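Local coordinates for galactose-binding-like protein (Bacteroides thetaiotaomicron, PDB 7M1B), which is a SusE-like protein with a galactose-binding-like domain, probably binds carbohydrate and may have a degradative capacity, at residues T212-L215 with A216-K220; I334-S338 with K339-F343. All coordinates share one frame; numbering follows the deposited sequence.

Interaction 1 (T212-L215 with A216-K220); sequences TFYL and ANDIK
Asp-218 folds its carboxylate back onto Leu-215, the first residue of a type I beta turn that ends at Asp-218. The main chain closes the turn with a bond of 3.0 Å from Asp-218 N to Leu-215 O. The side chain then adds a bond in the reverse sense. CB of Asp-218 lies 3.3 Å from Leu-215 O and also touches CD1 of Tyr-214. CG stands beside the backbone N of Asp-218, anti to the carbonyl carbon (chi1 -74°), and this turns the carboxylate toward the start of the turn. OD2 accepts from Leu-215 N at 2.9 Å. The bond is nearly straight at 169°, but the N-H comes from above the carboxylate plane. OD2 is also bonded to Thr-259 OG1, and OD1 makes a salt bridge with Arg-356. With an alanine here, Leu-215 N is likely to lose this acceptor and Arg-356 this charged mate. Tyr-214 slides its ring past Asp-218, the ring and carboxylate planes 68° apart, with CE1 3.7 Å from Asp-218 O near the ring plane. Its OH gives its proton to a water at 2.7 Å. That water donates to Ala-216 O and to Asp-218 O, so it links the ring to two carbonyls of the turn. Lys-220, extended beyond CG, passes obliquely across the phenol end, with CE 3.6 Å from Tyr-214 OH. The turn lies in the loop between strands 211-212 and 244-245. Leu-215 and Asp-218 pack on strand 256-274, and backbone bonds join Phe-213 to Thr-259 and Ile-219 to Trp-257.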
loop_
_atom_site.group_PDB
_atom_site.type_symbol
_atom_site.label_atom_id
_atom_site.label_comp_id
_atom_site.label_asym_id
_atom_site.label_seq_id
_atom_site.Cartn_x
_atom_site.Cartn_y
_atom_site.Cartn_z
ATOM N N THR A 212 0.385 -5.046 -17.869
ATOM C CA THR A 212 0.588 -6.392 -17.379
ATOM C C THR A 212 2.088 -6.705 -17.376
ATOM O O THR A 212 2.838 -6.275 -18.274
ATOM C CB THR A 212 -0.136 -7.394 -18.273
ATOM O OG1 THR A 212 -1.507 -6.977 -18.370
ATOM C CG2 THR A 212 -0.083 -8.807 -17.694
ATOM N N PHE A 213 2.537 -7.378 -16.284
ATOM C CA PHE A 213 3.936 -7.808 -16.229
ATOM C C PHE A 213 3.956 -9.263 -15.762
ATOM O O PHE A 213 4.272 -9.577 -14.586
ATOM C CB PHE A 213 4.763 -6.876 -15.324
ATOM C CG PHE A 213 6.230 -6.845 -15.669
ATOM C CD1 PHE A 213 6.719 -6.007 -16.675
ATOM C CD2 PHE A 213 7.125 -7.742 -15.082
ATOM C CE1 PHE A 213 8.068 -6.021 -17.011
ATOM C CE2 PHE A 213 8.452 -7.786 -15.489
ATOM C CZ PHE A 213 8.943 -6.896 -16.413
ATOM N N TYR A 214 3.629 -10.153 -16.687
ATOM C CA TYR A 214 3.295 -11.558 -16.368
ATOM C C TYR A 214 4.584 -12.356 -16.079
ATOM O O TYR A 214 5.506 -12.384 -16.875
ATOM C CB TYR A 214 2.542 -12.187 -17.536
ATOM C CG TYR A 214 2.185 -13.642 -17.324
ATOM C CD1 TYR A 214 1.346 -14.056 -16.289
ATOM C CD2 TYR A 214 2.612 -14.558 -18.268
ATOM C CE1 TYR A 214 1.005 -15.405 -16.170
ATOM C CE2 TYR A 214 2.210 -15.879 -18.203
ATOM C CZ TYR A 214 1.493 -16.314 -17.095
ATOM O OH TYR A 214 1.106 -17.645 -17.035
ATOM N N LEU A 215 4.688 -12.877 -14.837
ATOM C CA LEU A 215 5.767 -13.739 -14.396
ATOM C C LEU A 215 5.285 -15.205 -14.334
ATOM O O LEU A 215 4.090 -15.467 -14.264
ATOM C CB LEU A 215 6.292 -13.229 -13.056
ATOM C CG LEU A 215 6.697 -11.739 -13.103
ATOM C CD1 LEU A 215 7.198 -11.359 -11.728
ATOM C CD2 LEU A 215 7.805 -11.526 -14.144
ATOM N N ALA A 216 6.262 -16.146 -14.345
ATOM C CA ALA A 216 5.880 -17.527 -14.658
ATOM C C ALA A 216 4.932 -18.216 -13.659
ATOM O O ALA A 216 4.257 -19.204 -14.017
ATOM C CB ALA A 216 7.124 -18.354 -14.931
ATOM N N ASN A 217 4.983 -17.809 -12.395
ATOM C CA ASN A 217 4.112 -18.400 -11.399
ATOM C C ASN A 217 2.942 -17.473 -11.002
ATOM O O ASN A 217 2.237 -17.759 -9.994
ATOM C CB ASN A 217 4.940 -18.706 -10.154
ATOM C CG ASN A 217 5.574 -17.489 -9.506
ATOM O OD1 ASN A 217 5.258 -16.351 -9.818
ATOM N ND2 ASN A 217 6.397 -17.686 -8.483
ATOM N N ASP A 218 2.549 -16.585 -11.935
ATOM C CA ASP A 218 1.418 -15.713 -11.647
ATOM C C ASP A 218 0.137 -16.353 -12.200
ATOM O O ASP A 218 0.163 -17.237 -13.083
ATOM C CB ASP A 218 1.527 -14.434 -12.487
ATOM C CG ASP A 218 2.569 -13.447 -12.027
ATOM O OD1 ASP A 218 3.217 -13.664 -10.956
ATOM O OD2 ASP A 218 2.776 -12.463 -12.693
ATOM N N ILE A 219 -1.020 -16.025 -11.587
ATOM C CA ILE A 219 -2.301 -16.365 -12.228
ATOM C C ILE A 219 -2.456 -15.496 -13.462
ATOM O O ILE A 219 -2.083 -14.309 -13.449
ATOM C CB ILE A 219 -3.543 -16.238 -11.299
ATOM C CG1 ILE A 219 -3.697 -14.830 -10.701
ATOM C CG2 ILE A 219 -3.468 -17.293 -10.172
ATOM C CD1 ILE A 219 -4.999 -14.599 -9.935
ATOM N N LYS A 220 -3.175 -16.051 -14.424
ATOM C CA LYS A 220 -3.533 -15.375 -15.659
ATOM C C LYS A 220 -4.813 -14.556 -15.413
ATOM O O LYS A 220 -5.750 -15.036 -14.725
ATOM C CB LYS A 220 -3.747 -16.390 -16.778
ATOM C CG LYS A 220 -2.502 -17.075 -17.332
ATOM C CD LYS A 220 -2.823 -18.027 -18.494
ATOM C CE LYS A 220 -1.635 -18.813 -18.983
ATOM N NZ LYS A 220 -2.023 -19.928 -19.898
HETATM O O HOH W 1 1.379 -18.887 -14.628
#

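Interaction 2 (I334-S338 with K339-F343); sequences ITYAS and KGEEF
Tyr-336 carries its ring anti to the backbone N (chi1 177°), while Glu-341 holds CG beside its own N (chi1 -66°). These torsions bring the two side chains across each other at about a right angle. The setting is the C-terminal end of helix 331-338, where the chain turns into strand 341-344. CE2 of Tyr-336 meets CG of Glu-341 at 3.9 Å. Water 2 lies at the ring edge, in its plane, hydrogen-bonded to Tyr-336 OH, and donates to Glu-341 OE2. The carboxylate is also held by Ser-318 and Gln-275. Thr-335 O accepts twice from the same face of its carbonyl plane: from Ser-338 OG at 2.9 Å and from Lys-339 N at 3.2 Å. Lys-339 lays CG 3.2 Å from Tyr-336 O. Gly-340 leaves helical geometry with a positive phi, where a CB would jam against the preceding carbonyl. Its N still reaches back to Ala-337 O at 3.2 Å, a bond of 161°. Water 4 ties the helix end to the strand, donating at 2.8 Å both to Ala-337 O and to Glu-341 OE1.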
loop_
_atom_site.group_PDB
_atom_site.type_symbol
_atom_site.label_atom_id
_atom_site.label_comp_id
_atom_site.label_asym_id
_atom_site.label_seq_id
_atom_site.Cartn_x
_atom_site.Cartn_y
_atom_site.Cartn_z
ATOM N N ILE A 334 -23.769 -2.135 -1.697
ATOM C CA ILE A 334 -23.656 -1.825 -3.134
ATOM C C ILE A 334 -23.186 -0.386 -3.379
ATOM O O ILE A 334 -22.263 -0.142 -4.163
ATOM C CB ILE A 334 -25.012 -2.122 -3.780
ATOM C CG1 ILE A 334 -25.246 -3.643 -3.839
ATOM C CG2 ILE A 334 -25.033 -1.472 -5.172
ATOM C CD1 ILE A 334 -26.690 -4.016 -4.097
ATOM N N THR A 335 -23.733 0.565 -2.637
ATOM C CA THR A 335 -23.237 1.920 -2.700
ATOM C C THR A 335 -21.754 1.966 -2.318
ATOM O O THR A 335 -20.954 2.645 -2.992
ATOM C CB THR A 335 -24.117 2.819 -1.808
ATOM O OG1 THR A 335 -25.461 2.709 -2.284
ATOM C CG2 THR A 335 -23.704 4.280 -1.815
ATOM N N TYR A 336 -21.402 1.399 -1.159
ATOM C CA TYR A 336 -20.026 1.397 -0.679
ATOM C C TYR A 336 -19.058 0.845 -1.735
ATOM O O TYR A 336 -18.009 1.446 -2.017
ATOM C CB TYR A 336 -19.929 0.654 0.658
ATOM C CG TYR A 336 -18.560 0.488 1.276
ATOM C CD1 TYR A 336 -17.969 1.477 2.048
ATOM C CD2 TYR A 336 -17.811 -0.660 1.014
ATOM C CE1 TYR A 336 -16.713 1.281 2.628
ATOM C CE2 TYR A 336 -16.577 -0.897 1.602
ATOM C CZ TYR A 336 -15.990 0.115 2.349
ATOM O OH TYR A 336 -14.756 -0.152 2.890
ATOM N N ALA A 337 -19.352 -0.348 -2.256
ATOM C CA ALA A 337 -18.387 -0.900 -3.192
ATOM C C ALA A 337 -18.314 -0.072 -4.469
ATOM O O ALA A 337 -17.219 0.033 -5.037
ATOM C CB ALA A 337 -18.842 -2.326 -3.534
ATOM N N SER A 338 -19.453 0.461 -4.926
ATOM C CA SER A 338 -19.420 1.167 -6.201
ATOM C C SER A 338 -18.572 2.460 -6.113
ATOM O O SER A 338 -18.160 2.984 -7.163
ATOM C CB SER A 338 -20.856 1.457 -6.670
ATOM O OG SER A 338 -21.428 2.550 -5.856
ATOM N N LYS A 339 -18.404 3.029 -4.901
ATOM C CA LYS A 339 -17.642 4.258 -4.705
ATOM C C LYS A 339 -16.122 4.029 -4.629
ATOM O O LYS A 339 -15.307 4.970 -4.712
ATOM C CB LYS A 339 -18.191 4.981 -3.470
ATOM C CG LYS A 339 -17.521 4.559 -2.156
ATOM C CD LYS A 339 -17.565 5.653 -1.066
ATOM C CE LYS A 339 -18.663 5.446 -0.041
ATOM N NZ LYS A 339 -18.909 6.652 0.795
ATOM N N GLY A 340 -15.682 2.758 -4.617
ATOM C CA GLY A 340 -14.248 2.466 -4.571
ATOM C C GLY A 340 -13.806 2.281 -3.110
ATOM O O GLY A 340 -14.088 3.088 -2.221
ATOM N N GLU A 341 -13.046 1.225 -2.889
ATOM C CA GLU A 341 -12.526 0.843 -1.540
ATOM C C GLU A 341 -11.110 1.371 -1.379
ATOM O O GLU A 341 -10.213 1.135 -2.215
ATOM C CB GLU A 341 -12.677 -0.661 -1.441
ATOM C CG GLU A 341 -14.129 -1.103 -1.441
ATOM C CD GLU A 341 -14.200 -2.619 -1.497
ATOM O OE1 GLU A 341 -14.415 -3.151 -2.536
ATOM O OE2 GLU A 341 -13.895 -3.236 -0.406
ATOM N N GLU A 342 -10.889 2.080 -0.261
ATOM C CA GLU A 342 -9.646 2.815 -0.105
ATOM C C GLU A 342 -8.688 2.091 0.838
ATOM O O GLU A 342 -9.112 1.599 1.898
ATOM C CB GLU A 342 -10.001 4.181 0.564
ATOM C CG GLU A 342 -11.089 4.929 -0.178
ATOM C CD GLU A 342 -10.697 5.546 -1.493
ATOM O OE1 GLU A 342 -11.571 6.245 -2.065
ATOM O OE2 GLU A 342 -9.539 5.336 -1.957
ATOM N N PHE A 343 -7.402 2.040 0.447
ATOM C CA PHE A 343 -6.389 1.403 1.276
ATOM C C PHE A 343 -5.131 2.267 1.343
ATOM O O PHE A 343 -4.656 2.732 0.317
ATOM C CB PHE A 343 -5.987 0.023 0.676
ATOM C CG PHE A 343 -7.182 -0.897 0.581
ATOM C CD1 PHE A 343 -7.591 -1.593 1.710
ATOM C CD2 PHE A 343 -8.021 -0.917 -0.522
ATOM C CE1 PHE A 343 -8.723 -2.403 1.672
ATOM C CE2 PHE A 343 -9.142 -1.730 -0.569
ATOM C CZ PHE A 343 -9.532 -2.432 0.543
HETATM O O HOH W 2 -13.322 -2.078 2.011
HETATM O O HOH W 3 -13.155 2.438 1.628
HETATM O O HOH W 4 -15.552 -2.269 -4.884
#

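In the fold
Along the chain, interaction 1 comes first. It closes a short turn in the loop between strands 211-212 and 244-245. Interaction 2 follows much later, where helix 331-338 hands over to strand 341-344. The two are in series and neither nest nor cross. Their centres are 27 Å apart, and their nearest atoms about 16 Å. Both are tied to the long strand 256-274 of the large antiparallel sheet. Residues 212-220 bond to its early part, at Trp-257 and Thr-259. Residues 341-343 pair with its later part, at Phe-271 and Ser-273. Thus one strand connects the early loop with the late helix-to-strand junction.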